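Local coordinates for protein serine protease (Arthrobacter nicotinovorans, PDB 3WY8) that probably hydrolyses peptide bonds as a trypsin-like serine protease with keratinolytic activity, at residues A[37-42]-A[183-188]; A[189-194]-A[199-204]. All coordinates share one frame; numbering follows the deposited sequence.

Contact 1 (37-42 with 183-188) is buried near the centre of the chain and bridges two sheets, joining strand 37-40 of the closed six-stranded barrel to strand 185-188 of the second sheet. Contact 2 (189-194 with 199-204) starts where contact 1 ends along the chain and stays within the second half, running from a buried end at N189 and S190 to the exposed Y193. Chemistry follows place: a small polar network of hydroxyl, amide and water plus one valine patch in contact 1, backbone hydrogen bonds and tyrosine rings in contact 2. The two touch where S187 OG probably bonds P203 O, and where A41 CB packs on N189 O.

Contact 1: A[37-42]-A[183-188]; sequences TVSTAG and GYQNSV
S39 and Q185 meet through their polar ends: S39 OG donates to Q185 OE1 at 2.7 Å. The hydroxyl comes in beside the amide rather than off the end of its carbonyl, with a C=O...OG angle of 104°, and lies somewhat out of the carbonyl plane. Q185 gets there by reaching straight out, CG anti to the backbone N (chi1 -177°) and the chain extended beyond it. The amide's rotation is fixed at its other corner. NE2 donates to the backbone O of S187 at 3.0 Å, a nearly straight bond (166°) in the amide plane but above the plane of the S187 carbonyl. NE2 also gives a hydrogen bond to water 1, 2.9 Å away, which in turn donates to S39 O. The contact lies between the two halves of a chymotrypsin-type protease domain, strand 37-40 being part of the first barrel and strand 185-188 of the second sheet. N28, on the strand next to 37-40, extends the network: its ND2 bonds Q185 OE1, while its O competes with OE1 for the single S39 hydroxyl hydrogen. A leucine in place of Q185 would probably leave N28 ND2 without this acceptor, S39 OG with one fewer, and S187 O and water 1 without their amide donor. Toward A41 the contact becomes plain packing. V188 splays its two methyls over the T40-A41 peptide, CG1 3.8 Å from T40 O and CG2 4.1 Å from A41 CA, while A41 CB lies 4.4 Å from CG2. The A41 side chain also touches residues of the probable Ser-His-Asp triad.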
loop_
_atom_site.group_PDB
_atom_site.type_symbol
_atom_site.label_atom_id
_atom_site.label_comp_id
_atom_site.label_asym_id
_atom_site.label_seq_id
_atom_site.Cartn_x
_atom_site.Cartn_y
_atom_site.Cartn_z
ATOM N N THR A 37 -10.434 -1.038 -7.142
ATOM C CA THR A 37 -9.811 -1.397 -5.868
ATOM C C THR A 37 -8.348 -0.974 -5.786
ATOM O O THR A 37 -7.581 -1.153 -6.735
ATOM C CB THR A 37 -9.985 -2.906 -5.562
ATOM O OG1 THR A 37 -11.380 -3.230 -5.609
ATOM C CG2 THR A 37 -9.450 -3.266 -4.174
ATOM N N VAL A 38 -7.996 -0.402 -4.635
ATOM C CA VAL A 38 -6.650 0.093 -4.349
ATOM C C VAL A 38 -6.143 -0.586 -3.085
ATOM O O VAL A 38 -6.804 -0.557 -2.047
ATOM C CB VAL A 38 -6.640 1.635 -4.153
ATOM C CG1 VAL A 38 -5.287 2.117 -3.607
ATOM C CG2 VAL A 38 -6.965 2.342 -5.464
ATOM N N SER A 39 -4.967 -1.200 -3.171
ATOM C CA SER A 39 -4.344 -1.806 -2.003
ATOM C C SER A 39 -3.491 -0.778 -1.257
ATOM O O SER A 39 -2.868 0.090 -1.871
ATOM C CB SER A 39 -3.464 -2.969 -2.430
ATOM O OG SER A 39 -2.430 -2.489 -3.265
ATOM N N THR A 40 -3.462 -0.898 0.066
ATOM C CA THR A 40 -2.671 -0.010 0.921
ATOM C C THR A 40 -2.508 -0.658 2.302
ATOM O O THR A 40 -2.885 -1.818 2.482
ATOM C CB THR A 40 -3.282 1.430 0.981
ATOM O OG1 THR A 40 -2.351 2.338 1.586
ATOM C CG2 THR A 40 -4.616 1.458 1.740
ATOM N N ALA A 41 -1.931 0.069 3.257
ATOM C CA ALA A 41 -1.817 -0.430 4.631
ATOM C C ALA A 41 -3.101 -0.138 5.388
ATOM O O ALA A 41 -3.791 0.829 5.083
ATOM C CB ALA A 41 -0.640 0.219 5.338
ATOM N N GLY A 42 -3.417 -0.971 6.377
ATOM C CA GLY A 42 -4.580 -0.719 7.231
ATOM C C GLY A 42 -4.451 0.640 7.896
ATOM O O GLY A 42 -5.425 1.392 7.982
ATOM N N GLY A 183 4.781 -6.970 -11.845
ATOM C CA GLY A 183 4.536 -8.281 -11.240
ATOM C C GLY A 183 3.295 -8.359 -10.367
ATOM O O GLY A 183 2.444 -7.467 -10.380
ATOM N N TYR A 184 3.193 -9.449 -9.610
ATOM C CA TYR A 184 2.088 -9.652 -8.682
ATOM C C TYR A 184 2.377 -8.989 -7.346
ATOM O O TYR A 184 3.480 -9.121 -6.810
ATOM C CB TYR A 184 1.859 -11.140 -8.446
ATOM C CG TYR A 184 1.278 -11.865 -9.632
ATOM C CD1 TYR A 184 -0.100 -11.912 -9.833
ATOM C CD2 TYR A 184 2.105 -12.501 -10.551
ATOM C CE1 TYR A 184 -0.644 -12.578 -10.924
ATOM C CE2 TYR A 184 1.572 -13.172 -11.648
ATOM C CZ TYR A 184 0.200 -13.202 -11.825
ATOM O OH TYR A 184 -0.332 -13.867 -12.904
ATOM N N GLN A 185 1.383 -8.290 -6.802
ATOM C CA GLN A 185 1.512 -7.722 -5.461
ATOM C C GLN A 185 1.284 -8.791 -4.394
ATOM O O GLN A 185 0.369 -9.603 -4.511
ATOM C CB GLN A 185 0.553 -6.551 -5.251
ATOM C CG GLN A 185 0.728 -5.908 -3.867
ATOM C CD GLN A 185 -0.013 -4.597 -3.689
ATOM O OE1 GLN A 185 -0.727 -4.135 -4.579
ATOM N NE2 GLN A 185 0.162 -3.987 -2.517
ATOM N N ASN A 186 2.111 -8.779 -3.352
ATOM C CA ASN A 186 2.033 -9.800 -2.310
ATOM C C ASN A 186 2.304 -9.269 -0.894
ATOM O O ASN A 186 2.363 -10.043 0.056
ATOM C CB ASN A 186 2.956 -10.975 -2.672
ATOM C CG ASN A 186 2.868 -12.139 -1.690
ATOM O OD1 ASN A 186 3.887 -12.569 -1.151
ATOM N ND2 ASN A 186 1.656 -12.653 -1.456
ATOM N N SER A 187 2.466 -7.947 -0.766
ATOM C CA SER A 187 2.498 -7.267 0.538
ATOM C C SER A 187 2.421 -5.753 0.348
ATOM O O SER A 187 2.275 -5.272 -0.781
ATOM C CB SER A 187 3.740 -7.654 1.355
ATOM O OG SER A 187 3.611 -7.214 2.701
ATOM N N VAL A 188 2.492 -5.015 1.457
ATOM C CA VAL A 188 2.572 -3.551 1.452
ATOM C C VAL A 188 3.624 -3.089 2.453
ATOM O O VAL A 188 3.940 -3.807 3.398
ATOM C CB VAL A 188 1.220 -2.875 1.818
ATOM C CG1 VAL A 188 0.171 -3.134 0.746
ATOM C CG2 VAL A 188 0.723 -3.337 3.191
HETATM O O HOH W 1 -0.020 -1.123 -2.401
#

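Contact 2: A[189-194]-A[199-204]; sequences NSYGYG and TMYGPY
Y191 and Y201 form a hydrogen-bonded antiparallel pair: Y201 N donates to Y191 O at 2.8 Å, and Y201 O accepts from both S190 N (2.8 Å) and Y191 N (3.2 Å). Two residues thus face one, a classic beta bulge, with the S190 donor nearly in line with the carbonyl and the Y191 donor tilted from its plane. Water 2 extends the link outward, accepting from Y193 N and donating to T199 O. The aromatic contacts lie beside this pair. Y201 CB sits 3.5 Å from the centroid of the Y191 ring, a CH-pi contact over its face; with Y191 CG between the backbone N and the carbonyl carbon (chi1 71°), the ring is laid over Y201 CB. The two rings are nearly parallel (12°) but slid apart, so they barely overlap. Y193 completes the cluster, its CE2 3.7 Å from Y201 CE2, and D151 bonds the hydroxyls of both Y191 and Y193. In chymotrypsin relatives the segment that follows the strand equivalent to 185-188 lines the substrate cleft, and S190 fits that place: its OG bonds D92, the likely triad aspartate. Van der Waals packing fills the buried end. M200, bent at chi2 and chi3, crosses N189 at about a right angle, with SD 3.7 Å from N189 CB. N189 OD1 is bonded by S127 and W175. On the S190 side, CB rests 3.7 Å from P203 CD.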
loop_
_atom_site.group_PDB
_atom_site.type_symbol
_atom_site.label_atom_id
_atom_site.label_comp_id
_atom_site.label_asym_id
_atom_site.label_seq_id
_atom_site.Cartn_x
_atom_site.Cartn_y
_atom_site.Cartn_z
ATOM N N ASN A 189 4.167 -1.891 2.247
ATOM C CA ASN A 189 5.003 -1.252 3.263
ATOM C C ASN A 189 4.193 -0.970 4.530
ATOM O O ASN A 189 3.163 -0.294 4.474
ATOM C CB ASN A 189 5.585 0.058 2.727
ATOM C CG ASN A 189 6.459 -0.145 1.507
ATOM O OD1 ASN A 189 7.231 -1.101 1.430
ATOM N ND2 ASN A 189 6.353 0.770 0.546
ATOM N N SER A 190 4.651 -1.488 5.668
ATOM C CA SER A 190 3.895 -1.348 6.918
ATOM C C SER A 190 4.641 -0.620 8.034
ATOM O O SER A 190 4.132 0.356 8.598
ATOM C CB SER A 190 3.411 -2.718 7.410
ATOM O OG SER A 190 2.852 -2.618 8.714
ATOM N N TYR A 191 5.835 -1.095 8.371
ATOM C CA TYR A 191 6.594 -0.480 9.450
ATOM C C TYR A 191 8.098 -0.640 9.307
ATOM O O TYR A 191 8.586 -1.509 8.580
ATOM C CB TYR A 191 6.133 -1.004 10.826
ATOM C CG TYR A 191 6.505 -2.446 11.133
ATOM C CD1 TYR A 191 7.713 -2.761 11.763
ATOM C CD2 TYR A 191 5.640 -3.491 10.809
ATOM C CE1 TYR A 191 8.053 -4.088 12.052
ATOM C CE2 TYR A 191 5.967 -4.818 11.098
ATOM C CZ TYR A 191 7.172 -5.105 11.715
ATOM O OH TYR A 191 7.504 -6.407 11.997
ATOM N N GLY A 192 8.816 0.219 10.023
ATOM C CA GLY A 192 10.248 0.066 10.220
ATOM C C GLY A 192 10.559 0.350 11.675
ATOM O O GLY A 192 9.696 0.813 12.425
ATOM N N TYR A 193 11.790 0.067 12.077
ATOM C CA TYR A 193 12.242 0.369 13.429
ATOM C C TYR A 193 12.960 1.712 13.494
ATOM O O TYR A 193 14.170 1.799 13.280
ATOM C CB TYR A 193 13.113 -0.772 13.948
ATOM C CG TYR A 193 12.293 -1.988 14.278
ATOM C CD1 TYR A 193 11.490 -2.014 15.419
ATOM C CD2 TYR A 193 12.290 -3.104 13.444
ATOM C CE1 TYR A 193 10.719 -3.114 15.728
ATOM C CE2 TYR A 193 11.522 -4.218 13.748
ATOM C CZ TYR A 193 10.736 -4.212 14.889
ATOM O OH TYR A 193 9.970 -5.303 15.205
ATOM N N GLY A 194 12.199 2.760 13.791
ATOM C CA GLY A 194 12.718 4.125 13.770
ATOM C C GLY A 194 12.426 4.825 12.456
ATOM O O GLY A 194 12.104 4.174 11.457
ATOM N N THR A 199 15.524 -1.218 7.190
ATOM C CA THR A 199 14.681 -2.356 6.800
ATOM C C THR A 199 13.212 -1.929 6.789
ATOM O O THR A 199 12.764 -1.220 7.689
ATOM C CB THR A 199 14.870 -3.553 7.770
ATOM O OG1 THR A 199 16.251 -3.934 7.794
ATOM C CG2 THR A 199 14.035 -4.752 7.337
ATOM N N MET A 200 12.483 -2.334 5.748
ATOM C CA MET A 200 11.038 -2.121 5.675
ATOM C C MET A 200 10.322 -3.451 5.883
ATOM O O MET A 200 10.649 -4.435 5.231
ATOM C CB MET A 200 10.647 -1.546 4.310
ATOM C CG MET A 200 9.141 -1.395 4.105
ATOM S SD MET A 200 8.486 -0.042 5.072
ATOM C CE MET A 200 9.083 1.349 4.103
ATOM N N TYR A 201 9.339 -3.461 6.779
ATOM C CA TYR A 201 8.535 -4.653 7.029
ATOM C C TYR A 201 7.151 -4.551 6.412
ATOM O O TYR A 201 6.542 -3.478 6.398
ATOM C CB TYR A 201 8.427 -4.932 8.528
ATOM C CG TYR A 201 9.726 -5.418 9.095
ATOM C CD1 TYR A 201 10.055 -6.772 9.050
ATOM C CD2 TYR A 201 10.647 -4.526 9.642
ATOM C CE1 TYR A 201 11.268 -7.228 9.539
ATOM C CE2 TYR A 201 11.864 -4.977 10.149
ATOM C CZ TYR A 201 12.162 -6.329 10.089
ATOM O OH TYR A 201 13.361 -6.796 10.580
ATOM N N GLY A 202 6.680 -5.684 5.896
ATOM C CA GLY A 202 5.339 -5.808 5.338
ATOM C C GLY A 202 4.666 -7.070 5.838
ATOM O O GLY A 202 5.336 -8.088 6.056
ATOM N N PRO A 203 3.334 -7.029 6.015
ATOM C CA PRO A 203 2.626 -8.194 6.547
ATOM C C PRO A 203 2.536 -9.352 5.553
ATOM O O PRO A 203 2.575 -9.150 4.332
ATOM C CB PRO A 203 1.222 -7.651 6.827
ATOM C CG PRO A 203 1.061 -6.545 5.859
ATOM C CD PRO A 203 2.417 -5.902 5.771
ATOM N N TYR A 204 2.415 -10.560 6.093
ATOM C CA TYR A 204 2.196 -11.735 5.274
ATOM C C TYR A 204 0.783 -11.691 4.701
ATOM O O TYR A 204 -0.188 -11.507 5.437
ATOM C CB TYR A 204 2.388 -13.010 6.098
ATOM C CG TYR A 204 2.134 -14.252 5.284
ATOM C CD1 TYR A 204 3.088 -14.717 4.381
ATOM C CD2 TYR A 204 0.926 -14.944 5.392
ATOM C CE1 TYR A 204 2.855 -15.848 3.612
ATOM C CE2 TYR A 204 0.683 -16.081 4.629
ATOM C CZ TYR A 204 1.652 -16.525 3.744
ATOM O OH TYR A 204 1.415 -17.651 2.992
HETATM O O HOH W 2 13.456 -1.719 10.561
#